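Side-chain contacts in dipeptide Epimerase (Enterococcus faecalis V583, PDB 3JVA), which is an enzyme of the mandelate racemase/muconate lactonizing family, with an enolase-like N-terminal domain and a barrel domain that holds a magnesium ion: residues Q145-K150 / E178-D183; L158-G163 / A171-I176; E296-I301 / F323-A328. One frame throughout, in Å; residues are numbered along the deposited sequence.

Contact 1: Q145-K150 / E178-D183; sequences QKAVEK and EAVGFD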
loop_
_atom_site.group_PDB
_atom_site.type_symbol
_atom_site.label_atom_id
_atom_site.label_comp_id
_atom_site.label_asym_id
_atom_site.label_seq_id
_atom_site.Cartn_x
_atom_site.Cartn_y
_atom_site.Cartn_z
ATOM N N GLN B 145 -9.603 -43.547 -25.830
ATOM C CA GLN B 145 -9.770 -44.967 -25.536
ATOM C C GLN B 145 -9.064 -45.313 -24.228
ATOM O O GLN B 145 -9.530 -46.162 -23.468
ATOM C CB GLN B 145 -9.236 -45.839 -26.681
ATOM C CG GLN B 145 -7.733 -45.820 -26.866
ATOM C CD GLN B 145 -7.265 -46.831 -27.899
ATOM O OE1 GLN B 145 -7.628 -46.750 -29.075
ATOM N NE2 GLN B 145 -6.456 -47.792 -27.464
ATOM N N LYS B 146 -7.944 -44.649 -23.956
ATOM C CA LYS B 146 -7.226 -44.909 -22.713
ATOM C C LYS B 146 -8.071 -44.416 -21.545
ATOM O O LYS B 146 -8.121 -45.050 -20.495
ATOM C CB LYS B 146 -5.866 -44.209 -22.712
ATOM C CG LYS B 146 -4.893 -44.746 -23.750
ATOM C CD LYS B 146 -3.531 -44.072 -23.640
ATOM C CE LYS B 146 -3.648 -42.554 -23.737
ATOM N NZ LYS B 146 -2.319 -41.893 -23.718
ATOM N N ALA B 147 -8.746 -43.285 -21.738
ATOM C CA ALA B 147 -9.601 -42.730 -20.696
ATOM C C ALA B 147 -10.701 -43.728 -20.336
ATOM O O ALA B 147 -10.947 -43.995 -19.157
ATOM C CB ALA B 147 -10.216 -41.413 -21.164
ATOM N N VAL B 148 -11.366 -44.287 -21.344
ATOM C CA VAL B 148 -12.420 -45.250 -21.055
ATOM C C VAL B 148 -11.833 -46.439 -20.301
ATOM O O VAL B 148 -12.430 -46.923 -19.346
ATOM C CB VAL B 148 -13.146 -45.737 -22.341
ATOM C CG1 VAL B 148 -13.797 -44.554 -23.045
ATOM C CG2 VAL B 148 -12.180 -46.435 -23.266
ATOM N N GLU B 149 -10.651 -46.892 -20.710
ATOM C CA GLU B 149 -10.010 -48.019 -20.037
ATOM C C GLU B 149 -9.776 -47.726 -18.554
ATOM O O GLU B 149 -10.072 -48.559 -17.699
ATOM C CB GLU B 149 -8.678 -48.363 -20.714
ATOM C CG GLU B 149 -8.836 -48.906 -22.128
ATOM C CD GLU B 149 -7.511 -49.180 -22.820
ATOM O OE1 GLU B 149 -7.536 -49.589 -23.999
ATOM O OE2 GLU B 149 -6.446 -48.989 -22.193
ATOM N N LYS B 150 -9.258 -46.537 -18.252
ATOM C CA LYS B 150 -8.985 -46.161 -16.865
ATOM C C LYS B 150 -10.268 -46.016 -16.062
ATOM O O LYS B 150 -10.318 -46.371 -14.885
ATOM C CB LYS B 150 -8.194 -44.849 -16.811
ATOM C CG LYS B 150 -6.954 -44.829 -17.694
ATOM C CD LYS B 150 -6.074 -46.051 -17.467
ATOM C CE LYS B 150 -4.877 -46.030 -18.406
ATOM N NZ LYS B 150 -4.064 -47.271 -18.305
ATOM N N GLU B 178 -16.017 -36.450 -24.316
ATOM C CA GLU B 178 -17.099 -37.132 -25.016
ATOM C C GLU B 178 -17.038 -38.638 -24.810
ATOM O O GLU B 178 -18.066 -39.313 -24.812
ATOM C CB GLU B 178 -17.059 -36.806 -26.512
ATOM C CG GLU B 178 -15.707 -37.019 -27.166
ATOM C CD GLU B 178 -15.669 -36.515 -28.598
ATOM O OE1 GLU B 178 -16.091 -35.358 -28.828
ATOM O OE2 GLU B 178 -15.213 -37.267 -29.490
ATOM N N ALA B 179 -15.833 -39.163 -24.615
ATOM C CA ALA B 179 -15.669 -40.594 -24.420
ATOM C C ALA B 179 -16.128 -41.084 -23.050
ATOM O O ALA B 179 -16.780 -42.124 -22.951
ATOM C CB ALA B 179 -14.214 -40.988 -24.648
ATOM N N VAL B 180 -15.814 -40.335 -21.995
ATOM C CA VAL B 180 -16.174 -40.763 -20.646
ATOM C C VAL B 180 -17.317 -40.029 -19.941
ATOM O O VAL B 180 -17.734 -40.430 -18.862
ATOM C CB VAL B 180 -14.934 -40.722 -19.723
ATOM C CG1 VAL B 180 -13.784 -41.494 -20.371
ATOM C CG2 VAL B 180 -14.530 -39.276 -19.457
ATOM N N GLY B 181 -17.826 -38.955 -20.530
ATOM C CA GLY B 181 -18.922 -38.252 -19.882
ATOM C C GLY B 181 -18.485 -37.179 -18.904
ATOM O O GLY B 181 -17.292 -36.994 -18.662
ATOM N N PHE B 182 -19.460 -36.492 -18.315
ATOM C CA PHE B 182 -19.188 -35.396 -17.393
ATOM C C PHE B 182 -19.032 -35.716 -15.910
ATOM O O PHE B 182 -18.753 -34.816 -15.120
ATOM C CB PHE B 182 -20.256 -34.315 -17.578
ATOM C CG PHE B 182 -20.137 -33.585 -18.882
ATOM C CD1 PHE B 182 -19.385 -32.418 -18.974
ATOM C CD2 PHE B 182 -20.707 -34.107 -20.035
ATOM C CE1 PHE B 182 -19.196 -31.783 -20.201
ATOM C CE2 PHE B 182 -20.525 -33.483 -21.266
ATOM C CZ PHE B 182 -19.768 -32.319 -21.348
ATOM N N ASP B 183 -19.208 -36.976 -15.523
ATOM C CA ASP B 183 -19.054 -37.343 -14.119
ATOM C C ASP B 183 -17.601 -37.638 -13.767
ATOM O O ASP B 183 -17.284 -37.925 -12.613
ATOM C CB ASP B 183 -19.917 -38.558 -13.773
ATOM C CG ASP B 183 -21.393 -38.226 -13.743
ATOM O OD1 ASP B 183 -21.754 -37.220 -13.094
ATOM O OD2 ASP B 183 -22.187 -38.966 -14.360
#
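V180, at the very end of helix 166-180, pushes one methyl into the side of helix 140-152, where A147 and V148 receive it. From its root outward, V180 CB points at the other helix but stays 5.0 Å from A147 CB, leaving the approach to the branches. With chi1 at -52°, CG1 swings anti to the carbonyl carbon and becomes the methyl that makes the contact. CG1 then settles into the notch between two successive residues: 3.7 Å from A147 CB, 3.8 Å from A147 C and 3.8 Å from V148 N. V180 therefore lies on both a methyl and the peptide link behind it. The notch is closed by V148 CG1, 4.1 Å from V180 CG1, and this same V148 methyl also rests on A179, the residue before V180, 3.9 Å from A179 CB and 3.8 Å from A179 O. Two valine methyls thus interlock, each reaching past the other to an alanine of the opposite helix. The side chains that meet are small and apolar, with the methyls also lying against backbone atoms; that lets the helices come close, V148 CA and V180 CA being 5.9 Å apart. Directly afterwards G181 takes a positive phi and the chain leaves the helix. The contact packs together two successive helices of the barrel domain, with strand 157-161 between them in the chain. V180 also touches V151 and A179 touches A144, extending the seam along helix 140-152, whereas the buried A147 meets I176 of helix 166-180 and L135 beyond strand 128-134.

Contact 2: L158-G163 / A171-I176; sequences LKIKVG and ARVKAI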
loop_
_atom_site.group_PDB
_atom_site.type_symbol
_atom_site.label_atom_id
_atom_site.label_comp_id
_atom_site.label_asym_id
_atom_site.label_seq_id
_atom_site.Cartn_x
_atom_site.Cartn_y
_atom_site.Cartn_z
ATOM N N LEU B 158 -9.051 -37.946 -14.172
ATOM C CA LEU B 158 -7.998 -38.111 -15.161
ATOM C C LEU B 158 -7.207 -36.817 -15.265
ATOM O O LEU B 158 -7.766 -35.725 -15.164
ATOM C CB LEU B 158 -8.598 -38.449 -16.527
ATOM C CG LEU B 158 -9.551 -39.644 -16.552
ATOM C CD1 LEU B 158 -10.204 -39.742 -17.929
ATOM C CD2 LEU B 158 -8.793 -40.919 -16.211
ATOM N N LYS B 159 -5.905 -36.950 -15.468
ATOM C CA LYS B 159 -5.024 -35.799 -15.582
ATOM C C LYS B 159 -4.309 -35.822 -16.920
ATOM O O LYS B 159 -3.821 -36.869 -17.347
ATOM C CB LYS B 159 -3.995 -35.821 -14.450
ATOM C CG LYS B 159 -2.888 -34.787 -14.585
ATOM C CD LYS B 159 -2.049 -34.732 -13.316
ATOM C CE LYS B 159 -0.784 -33.914 -13.516
ATOM N NZ LYS B 159 0.142 -34.614 -14.445
ATOM N N ILE B 160 -4.261 -34.672 -17.587
ATOM C CA ILE B 160 -3.579 -34.578 -18.872
ATOM C C ILE B 160 -2.814 -33.270 -18.995
ATOM O O ILE B 160 -3.219 -32.237 -18.456
ATOM C CB ILE B 160 -4.547 -34.677 -20.082
ATOM C CG1 ILE B 160 -5.379 -33.405 -20.202
ATOM C CG2 ILE B 160 -5.447 -35.894 -19.935
ATOM C CD1 ILE B 160 -6.121 -33.286 -21.522
ATOM N N LYS B 161 -1.699 -33.327 -19.709
ATOM C CA LYS B 161 -0.867 -32.155 -19.926
ATOM C C LYS B 161 -1.419 -31.326 -21.081
ATOM O O LYS B 161 -1.888 -31.876 -22.079
ATOM C CB LYS B 161 0.565 -32.592 -20.241
ATOM C CG LYS B 161 1.531 -31.444 -20.485
ATOM C CD LYS B 161 2.971 -31.939 -20.643
ATOM C CE LYS B 161 3.122 -32.853 -21.848
ATOM N NZ LYS B 161 4.528 -33.322 -22.029
ATOM N N VAL B 162 -1.393 -30.005 -20.926
ATOM C CA VAL B 162 -1.847 -29.096 -21.977
ATOM C C VAL B 162 -0.758 -28.047 -22.173
ATOM O O VAL B 162 0.307 -28.146 -21.569
ATOM C CB VAL B 162 -3.183 -28.400 -21.618
ATOM C CG1 VAL B 162 -4.310 -29.426 -21.601
ATOM C CG2 VAL B 162 -3.069 -27.702 -20.270
ATOM N N GLY B 163 -1.024 -27.046 -23.003
ATOM C CA GLY B 163 -0.027 -26.025 -23.265
ATOM C C GLY B 163 0.831 -26.428 -24.452
ATOM O O GLY B 163 1.894 -25.857 -24.686
ATOM N N ALA B 171 -8.574 -30.452 -28.768
ATOM C CA ALA B 171 -8.919 -31.696 -29.451
ATOM C C ALA B 171 -8.865 -32.895 -28.506
ATOM O O ALA B 171 -9.760 -33.743 -28.507
ATOM C CB ALA B 171 -7.979 -31.915 -30.630
ATOM N N ARG B 172 -7.811 -32.961 -27.698
ATOM C CA ARG B 172 -7.643 -34.050 -26.748
ATOM C C ARG B 172 -8.691 -33.999 -25.645
ATOM O O ARG B 172 -9.312 -35.010 -25.327
ATOM C CB ARG B 172 -6.240 -34.001 -26.135
ATOM C CG ARG B 172 -5.145 -34.375 -27.112
ATOM C CD ARG B 172 -3.756 -34.087 -26.570
ATOM N NE ARG B 172 -2.738 -34.452 -27.553
ATOM C CZ ARG B 172 -1.649 -33.734 -27.806
ATOM N NH1 ARG B 172 -1.427 -32.602 -27.147
ATOM N NH2 ARG B 172 -0.779 -34.149 -28.720
ATOM N N VAL B 173 -8.892 -32.820 -25.065
ATOM C CA VAL B 173 -9.875 -32.678 -23.999
ATOM C C VAL B 173 -11.276 -33.008 -24.513
ATOM O O VAL B 173 -12.055 -33.680 -23.841
ATOM C CB VAL B 173 -9.853 -31.248 -23.411
ATOM C CG1 VAL B 173 -11.000 -31.065 -22.433
ATOM C CG2 VAL B 173 -8.521 -31.005 -22.705
ATOM N N LYS B 174 -11.582 -32.541 -25.717
ATOM C CA LYS B 174 -12.880 -32.794 -26.331
ATOM C C LYS B 174 -13.140 -34.294 -26.480
ATOM O O LYS B 174 -14.196 -34.790 -26.095
ATOM C CB LYS B 174 -12.943 -32.130 -27.705
ATOM C CG LYS B 174 -14.204 -32.451 -28.489
ATOM C CD LYS B 174 -14.155 -31.864 -29.894
ATOM C CE LYS B 174 -14.104 -30.349 -29.864
ATOM N NZ LYS B 174 -14.097 -29.766 -31.236
ATOM N N ALA B 175 -12.169 -35.005 -27.045
ATOM C CA ALA B 175 -12.278 -36.447 -27.257
ATOM C C ALA B 175 -12.444 -37.199 -25.941
ATOM O O ALA B 175 -13.288 -38.086 -25.812
ATOM C CB ALA B 175 -11.045 -36.957 -27.999
ATOM N N ILE B 176 -11.632 -36.842 -24.955
ATOM C CA ILE B 176 -11.708 -37.501 -23.661
ATOM C C ILE B 176 -13.070 -37.286 -23.012
ATOM O O ILE B 176 -13.716 -38.245 -22.581
ATOM C CB ILE B 176 -10.592 -36.984 -22.723
ATOM C CG1 ILE B 176 -9.228 -37.380 -23.296
ATOM C CG2 ILE B 176 -10.777 -37.550 -21.326
ATOM C CD1 ILE B 176 -8.038 -36.797 -22.550
HETATM O O HOH W 1 -2.656 -31.402 -24.820
#
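I160 and I176 meet end to end in the buried layer between strand 157-161 and helix 166-180. The I176 CD1 methyl is the bump and forked I160 is the hollow: I176 CD1 lies 3.8 Å from I160 CG2 and 4.1 Å from I160 CD1, lodged between the two branches. I160 points at the helix, and chi1 of 72° places CG1 between the backbone N and the carbonyl carbon, with CG2 as the second prong. Its longer arm continues past I176 to V173, where I160 CD1 presses on V173 CG2 at 3.5 Å, a snug fit. Further back along the strand, L158 CD1 passes the other branch of I176 at a slant, 4.1 Å from I176 CG2. The axes of 158-161 and 171-176 approach to 10.3 Å and run nearly antiparallel, at 162°. Beyond the apolar row a water donates to K161 O at 2.9 Å and accepts from R172 NH1 at the edge of the guanidinium, in its plane; R172 NE is held by D138 O. This is the first half of the beta-alpha-beta unit completed by strand 185-189, whose L186 packs on L158 and I176 and whose L188 packs on I160, while helix 140-152 meets R172 through M143.

Contact 3: E296-I301 / F323-A328; sequences ETTIGI and FGLETA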
loop_
_atom_site.group_PDB
_atom_site.type_symbol
_atom_site.label_atom_id
_atom_site.label_comp_id
_atom_site.label_asym_id
_atom_site.label_seq_id
_atom_site.Cartn_x
_atom_site.Cartn_y
_atom_site.Cartn_z
ATOM N N GLU B 296 10.207 -41.220 -9.895
ATOM C CA GLU B 296 10.188 -41.804 -8.562
ATOM C C GLU B 296 9.351 -43.073 -8.651
ATOM O O GLU B 296 8.655 -43.301 -9.647
ATOM C CB GLU B 296 9.657 -40.846 -7.488
ATOM C CG GLU B 296 8.236 -40.370 -7.606
ATOM C CD GLU B 296 7.904 -39.426 -6.464
ATOM O OE1 GLU B 296 7.871 -39.887 -5.301
ATOM O OE2 GLU B 296 7.700 -38.223 -6.723
ATOM N N THR B 297 9.414 -43.898 -7.619
ATOM C CA THR B 297 8.711 -45.162 -7.666
ATOM C C THR B 297 7.968 -45.522 -6.386
ATOM O O THR B 297 7.460 -44.651 -5.685
ATOM C CB THR B 297 9.709 -46.283 -8.049
ATOM O OG1 THR B 297 10.769 -46.340 -7.082
ATOM C CG2 THR B 297 10.332 -45.981 -9.413
ATOM N N THR B 298 7.912 -46.815 -6.090
ATOM C CA THR B 298 7.186 -47.313 -4.932
ATOM C C THR B 298 7.402 -46.596 -3.602
ATOM O O THR B 298 6.439 -46.217 -2.935
ATOM C CB THR B 298 7.463 -48.813 -4.739
ATOM O OG1 THR B 298 7.214 -49.496 -5.975
ATOM C CG2 THR B 298 6.565 -49.383 -3.655
ATOM N N ILE B 299 8.655 -46.411 -3.204
ATOM C CA ILE B 299 8.922 -45.754 -1.928
ATOM C C ILE B 299 8.402 -44.313 -1.883
ATOM O O ILE B 299 7.698 -43.926 -0.949
ATOM C CB ILE B 299 10.421 -45.764 -1.615
ATOM C CG1 ILE B 299 10.914 -47.213 -1.525
ATOM C CG2 ILE B 299 10.679 -45.026 -0.303
ATOM C CD1 ILE B 299 12.425 -47.354 -1.455
ATOM N N GLY B 300 8.749 -43.523 -2.891
ATOM C CA GLY B 300 8.289 -42.147 -2.923
ATOM C C GLY B 300 6.773 -42.046 -2.926
ATOM O O GLY B 300 6.189 -41.219 -2.221
ATOM N N ILE B 301 6.128 -42.896 -3.718
ATOM C CA ILE B 301 4.678 -42.881 -3.808
ATOM C C ILE B 301 4.033 -43.272 -2.487
ATOM O O ILE B 301 3.059 -42.655 -2.056
ATOM C CB ILE B 301 4.173 -43.845 -4.910
ATOM C CG1 ILE B 301 4.516 -43.281 -6.293
ATOM C CG2 ILE B 301 2.679 -44.071 -4.756
ATOM C CD1 ILE B 301 3.814 -41.952 -6.616
ATOM N N PHE B 323 1.876 -47.176 -11.340
ATOM C CA PHE B 323 1.071 -47.748 -12.419
ATOM C C PHE B 323 1.808 -47.812 -13.751
ATOM O O PHE B 323 1.411 -48.560 -14.646
ATOM C CB PHE B 323 -0.223 -46.946 -12.618
ATOM C CG PHE B 323 -0.989 -46.689 -11.353
ATOM C CD1 PHE B 323 -0.927 -47.571 -10.282
ATOM C CD2 PHE B 323 -1.802 -45.564 -11.247
ATOM C CE1 PHE B 323 -1.663 -47.338 -9.120
ATOM C CE2 PHE B 323 -2.543 -45.322 -10.093
ATOM C CZ PHE B 323 -2.474 -46.207 -9.030
ATOM N N GLY B 324 2.871 -47.024 -13.888
ATOM C CA GLY B 324 3.623 -47.020 -15.131
ATOM C C GLY B 324 4.965 -47.727 -15.075
ATOM O O GLY B 324 5.775 -47.586 -15.994
ATOM N N LEU B 325 5.205 -48.484 -14.009
ATOM C CA LEU B 325 6.469 -49.205 -13.845
ATOM C C LEU B 325 6.374 -50.632 -14.392
ATOM O O LEU B 325 5.372 -51.313 -14.181
ATOM C CB LEU B 325 6.845 -49.264 -12.361
ATOM C CG LEU B 325 6.997 -47.941 -11.601
ATOM C CD1 LEU B 325 7.383 -48.232 -10.158
ATOM C CD2 LEU B 325 8.052 -47.071 -12.271
ATOM N N GLU B 326 7.415 -51.086 -15.083
ATOM C CA GLU B 326 7.419 -52.444 -15.631
ATOM C C GLU B 326 7.579 -53.497 -14.546
ATOM O O GLU B 326 7.139 -54.636 -14.706
ATOM C CB GLU B 326 8.528 -52.600 -16.672
ATOM C CG GLU B 326 8.179 -52.012 -18.025
ATOM C CD GLU B 326 7.068 -52.772 -18.733
ATOM O OE1 GLU B 326 6.680 -52.348 -19.842
ATOM O OE2 GLU B 326 6.586 -53.792 -18.190
ATOM N N THR B 327 8.215 -53.123 -13.443
ATOM C CA THR B 327 8.399 -54.050 -12.337
ATOM C C THR B 327 8.615 -53.249 -11.053
ATOM O O THR B 327 8.972 -52.072 -11.109
ATOM C CB THR B 327 9.591 -55.008 -12.606
ATOM O OG1 THR B 327 9.533 -56.107 -11.689
ATOM C CG2 THR B 327 10.921 -54.283 -12.453
ATOM N N ALA B 328 8.374 -53.878 -9.907
ATOM C CA ALA B 328 8.522 -53.206 -8.618
ATOM C C ALA B 328 9.948 -53.278 -8.086
ATOM O O ALA B 328 10.545 -54.353 -8.026
ATOM C CB ALA B 328 7.568 -53.815 -7.608
#
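L325 and T297 are brought together by the torsions of both. In L325, chi1 of -58° sets CG anti to the carbonyl carbon, and chi2 of -179° then extends CD1 straight away from the loop. In T297, chi1 of 59° turns the methyl CG2 to the leucine and the hydroxyl elsewhere. The two side chains cross at about a right angle, and the threonine methyl sits between the prongs of the leucine fork: T297 CG2 is 3.8 Å from both L325 CD1 and L325 CD2. The CD1 prong goes deeper, lying 3.7 Å from T297 CB, and just brushes the start of the helix, 4.3 Å from T298 N. T297 occupies the N-cap position of helix 298-310 without capping it through its side chain. Its OG1 is bonded instead to E47 OE2, and the other oxygen of that carboxylate, E47 OE1, accepts from G300 N in the first turn. One glutamate thus probably helps hold the rotation of T297, keeping its methyl toward L325, and may also gain from the positive end of the helix. E47 belongs to strand 43-48 and L325 leans further on I13 of strand 3-21, so this buried spot joins the head of helix 298-310 and the loop after strand 314-317 to the antiparallel sheet of the N-terminal domain.

Overall arrangement
Contacts 1 and 2 are neighbours, with centres 11 Å apart, and share helix 166-180; along the chain contact 2 is nested inside the loop that contact 1 closes. They touch directly where A147 CB lies 3.6 Å from L158 CD1, so the helix-helix seam runs on into the strand-helix core. Contact 3 lies apart, its centre 24 Å from those of both others and its nearest atoms about 7 Å from contact 1 and about 10 Å from contact 2. The magnesium ion, bound by D189, E215 and D240, lies about 11 Å from the I160 side chain of contact 2; D189 ends the adjoining strand 185-189.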